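Long-range contact in sialidase B (PDB 4XJW), which cleaves terminal sialic acid residues from oligosaccharides, glycoproteins and glycolipids, acting as an intramolecular trans-sialidase of glycosyl hydrolase family 33: residues S378-V386 / R396-M404. The protein carries 1 engineered substitution. Residues are numbered along the deposited sequence; the frame is centred on the assembly and turned at random.
Sequences SLTVEQYSV and RHNGKQVPM
Strand 380-386 runs antiparallel to two short strands in turn, pairing Ser385 with Arg396 and Val381 with Val402 through reciprocal backbone hydrogen bonds; between these ladders a beta bulge shifts the register by two residues, and the chain turns a corner at Gly399. Asn398 holds the corner. Its OD1 accepts Lys400 N (3.0 Å) in an Asx turn, while ND2 donates nearly straight to Ser385 OG (2.9 Å), itself also hydrogen-bonded to Glu264, and, close to its own amide plane, to a lone pair of Gln383 OE1; the two amides stand almost perpendicular. An amide suits this place because it can accept from the turn and donate to the neighbouring strand at once. Gln383, extended with CG anti to its backbone N (chi1 -169°), runs alongside Lys400, where water 1 links OE1 to Lys400 NZ and NE2 binds the carbonyl of Asn261. Gly399 adopts a positive phi that favours glycine, and its N-H meets the anti lone pair of Glu382 OE2 (2.7 Å). The same carboxylate lies over one face of the His397 ring, their planes 17° apart. Tyr384 takes the opposite face in an offset stack, centroids 4.1 Å apart, and the two oxygens of Asp410 are hydrogen-bonded to Tyr384 OH and His397 NE2, which probably fixes both rings. Farther along, Thr380 OG1 donates to Gln401 OE1 (2.6 Å) in the carbonyl plane; hydroxyl donor and amide acceptor suit these exposed positions. Val381 and Val402 touch through their CG2 methyls, and Met404, bent at its last torsion, brings CE against Val381 CG1 and Leu379 CB. This is a beta hairpin with a beta bulge, its second arm split into strands 394-398 and 400-403 by the turn at Gly399, away from the active-site residues.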
loop_
_atom_site.group_PDB
_atom_site.type_symbol
_atom_site.label_atom_id
_atom_site.label_comp_id
_atom_site.label_asym_id
_atom_site.label_seq_id
_atom_site.Cartn_x
_atom_site.Cartn_y
_atom_site.Cartn_z
ATOM N N SER A 378 34.853 -4.704 10.664
ATOM C CA SER A 378 33.429 -4.406 10.835
ATOM C C SER A 378 32.968 -4.355 12.287
ATOM O O SER A 378 33.099 -5.332 13.022
ATOM C CB SER A 378 32.584 -5.438 10.083
ATOM O OG SER A 378 32.734 -5.305 8.681
ATOM N N LEU A 379 32.404 -3.222 12.689
ATOM C CA LEU A 379 31.736 -3.143 13.979
ATOM C C LEU A 379 30.321 -3.686 13.831
ATOM O O LEU A 379 29.758 -3.680 12.731
ATOM C CB LEU A 379 31.705 -1.711 14.504
ATOM C CG LEU A 379 33.052 -1.076 14.812
ATOM C CD1 LEU A 379 32.864 0.199 15.621
ATOM C CD2 LEU A 379 33.951 -2.064 15.540
ATOM N N THR A 380 29.752 -4.158 14.936
ATOM C CA THR A 380 28.390 -4.684 14.934
ATOM C C THR A 380 27.514 -4.006 15.985
ATOM O O THR A 380 28.019 -3.387 16.925
ATOM C CB THR A 380 28.366 -6.213 15.193
ATOM O OG1 THR A 380 28.898 -6.498 16.494
ATOM C CG2 THR A 380 29.172 -6.960 14.143
ATOM N N VAL A 381 26.201 -4.118 15.801
ATOM C CA VAL A 381 25.230 -3.823 16.851
ATOM C C VAL A 381 24.352 -5.055 17.054
ATOM O O VAL A 381 24.393 -5.988 16.239
ATOM C CB VAL A 381 24.340 -2.627 16.478
ATOM C CG1 VAL A 381 25.195 -1.392 16.228
ATOM C CG2 VAL A 381 23.503 -2.952 15.250
ATOM N N GLU A 382 23.571 -5.059 18.130
ATOM C CA GLU A 382 22.608 -6.135 18.366
ATOM C C GLU A 382 21.262 -5.746 17.769
ATOM O O GLU A 382 20.785 -4.626 17.959
ATOM C CB GLU A 382 22.463 -6.432 19.858
ATOM C CG GLU A 382 21.626 -7.673 20.159
ATOM C CD GLU A 382 21.565 -7.986 21.645
ATOM O OE1 GLU A 382 22.238 -7.280 22.425
ATOM O OE2 GLU A 382 20.833 -8.922 22.024
ATOM N N GLN A 383 20.671 -6.675 17.021
ATOM C CA GLN A 383 19.391 -6.451 16.350
ATOM C C GLN A 383 18.221 -6.397 17.345
ATOM O O GLN A 383 18.294 -6.965 18.440
ATOM C CB GLN A 383 19.175 -7.557 15.313
ATOM C CG GLN A 383 18.012 -7.324 14.339
ATOM C CD GLN A 383 17.805 -8.493 13.390
ATOM O OE1 GLN A 383 17.379 -9.572 13.803
ATOM N NE2 GLN A 383 18.107 -8.283 12.113
ATOM N N TYR A 384 17.150 -5.696 16.965
ATOM C CA TYR A 384 15.923 -5.648 17.754
ATOM C C TYR A 384 14.819 -6.478 17.116
ATOM O O TYR A 384 14.787 -6.651 15.895
ATOM C CB TYR A 384 15.403 -4.219 17.859
ATOM C CG TYR A 384 16.258 -3.268 18.666
ATOM C CD1 TYR A 384 17.309 -2.577 18.074
ATOM C CD2 TYR A 384 15.988 -3.031 20.011
ATOM C CE1 TYR A 384 18.083 -1.688 18.804
ATOM C CE2 TYR A 384 16.755 -2.146 20.743
ATOM C CZ TYR A 384 17.797 -1.477 20.138
ATOM O OH TYR A 384 18.565 -0.593 20.869
ATOM N N SER A 385 13.906 -6.959 17.954
ATOM C CA SER A 385 12.663 -7.576 17.509
ATOM C C SER A 385 11.527 -6.879 18.248
ATOM O O SER A 385 11.755 -6.244 19.274
ATOM C CB SER A 385 12.653 -9.063 17.840
ATOM O OG SER A 385 13.472 -9.809 16.957
ATOM N N VAL A 386 10.305 -6.996 17.739
ATOM C CA VAL A 386 9.151 -6.391 18.399
ATOM C C VAL A 386 8.109 -7.427 18.810
ATOM O O VAL A 386 7.980 -8.469 18.182
ATOM C CB VAL A 386 8.498 -5.292 17.534
ATOM C CG1 VAL A 386 9.523 -4.271 17.121
ATOM C CG2 VAL A 386 7.808 -5.892 16.319
ATOM N N ARG A 396 12.917 -4.849 21.627
ATOM C CA ARG A 396 14.042 -5.332 22.414
ATOM C C ARG A 396 15.076 -6.146 21.655
ATOM O O ARG A 396 14.784 -6.822 20.665
ATOM C CB ARG A 396 13.541 -6.141 23.602
ATOM C CG ARG A 396 12.674 -7.293 23.207
ATOM C CD ARG A 396 12.339 -8.169 24.402
ATOM N NE ARG A 396 11.635 -9.375 23.983
ATOM C CZ ARG A 396 10.897 -10.129 24.787
ATOM N NH1 ARG A 396 10.758 -9.804 26.066
ATOM N NH2 ARG A 396 10.297 -11.210 24.309
ATOM N N HIS A 397 16.302 -6.061 22.151
ATOM C CA HIS A 397 17.413 -6.798 21.588
ATOM C C HIS A 397 17.147 -8.304 21.543
ATOM O O HIS A 397 16.565 -8.877 22.472
ATOM C CB HIS A 397 18.679 -6.478 22.385
ATOM C CG HIS A 397 19.268 -5.140 22.067
ATOM N ND1 HIS A 397 19.653 -4.246 23.041
ATOM C CD2 HIS A 397 19.547 -4.548 20.880
ATOM C CE1 HIS A 397 20.138 -3.157 22.468
ATOM N NE2 HIS A 397 20.088 -3.316 21.157
ATOM N N ASN A 398 17.557 -8.942 20.450
ATOM C CA ASN A 398 17.205 -10.342 20.227
ATOM C C ASN A 398 18.382 -11.320 20.174
ATOM O O ASN A 398 18.220 -12.466 19.767
ATOM C CB ASN A 398 16.353 -10.476 18.958
ATOM C CG ASN A 398 17.107 -10.081 17.701
ATOM O OD1 ASN A 398 18.340 -10.109 17.658
ATOM N ND2 ASN A 398 16.368 -9.722 16.660
ATOM N N GLY A 399 19.571 -10.853 20.538
ATOM C CA GLY A 399 20.731 -11.727 20.597
ATOM C C GLY A 399 21.489 -11.907 19.294
ATOM O O GLY A 399 22.560 -12.517 19.280
ATOM N N LYS A 400 20.946 -11.390 18.198
ATOM C CA LYS A 400 21.615 -11.489 16.899
ATOM C C LYS A 400 22.436 -10.236 16.617
ATOM O O LYS A 400 22.000 -9.132 16.931
ATOM C CB LYS A 400 20.588 -11.724 15.785
ATOM C CG LYS A 400 21.150 -11.686 14.367
ATOM C CD LYS A 400 20.082 -12.032 13.334
ATOM C CE LYS A 400 20.483 -11.556 11.936
ATOM N NZ LYS A 400 19.702 -12.230 10.859
ATOM N N GLN A 401 23.625 -10.403 16.040
ATOM C CA GLN A 401 24.460 -9.258 15.671
ATOM C C GLN A 401 24.378 -8.971 14.174
ATOM O O GLN A 401 24.378 -9.891 13.359
ATOM C CB GLN A 401 25.921 -9.483 16.089
ATOM C CG GLN A 401 26.150 -9.447 17.604
ATOM C CD GLN A 401 27.616 -9.606 17.981
ATOM O OE1 GLN A 401 28.462 -8.801 17.591
ATOM N NE2 GLN A 401 27.923 -10.653 18.737
ATOM N N VAL A 402 24.314 -7.685 13.825
ATOM C CA VAL A 402 24.338 -7.234 12.438
ATOM C C VAL A 402 25.352 -6.103 12.306
ATOM O O VAL A 402 25.713 -5.484 13.309
ATOM C CB VAL A 402 22.950 -6.714 11.981
ATOM C CG1 VAL A 402 21.904 -7.778 12.147
ATOM C CG2 VAL A 402 22.562 -5.464 12.751
ATOM N N PRO A 403 25.820 -5.827 11.072
ATOM C CA PRO A 403 26.785 -4.738 10.887
ATOM C C PRO A 403 26.260 -3.395 11.363
ATOM O O PRO A 403 25.089 -3.080 11.143
ATOM C CB PRO A 403 26.973 -4.696 9.368
ATOM C CG PRO A 403 26.718 -6.084 8.937
ATOM C CD PRO A 403 25.639 -6.605 9.833
ATOM N N MET A 404 27.132 -2.614 11.994
ATOM C CA MET A 404 26.765 -1.303 12.519
ATOM C C MET A 404 26.593 -0.333 11.367
ATOM O O MET A 404 27.511 -0.136 10.577
ATOM C CB MET A 404 27.847 -0.793 13.476
ATOM C CG MET A 404 27.620 0.622 14.009
ATOM S SD MET A 404 29.001 1.135 15.045
ATOM C CE MET A 404 28.778 0.025 16.438
HETATM O O HOH W 1 17.050 -11.344 11.648
HETATM O O HOH W 2 19.198 -9.332 9.157
#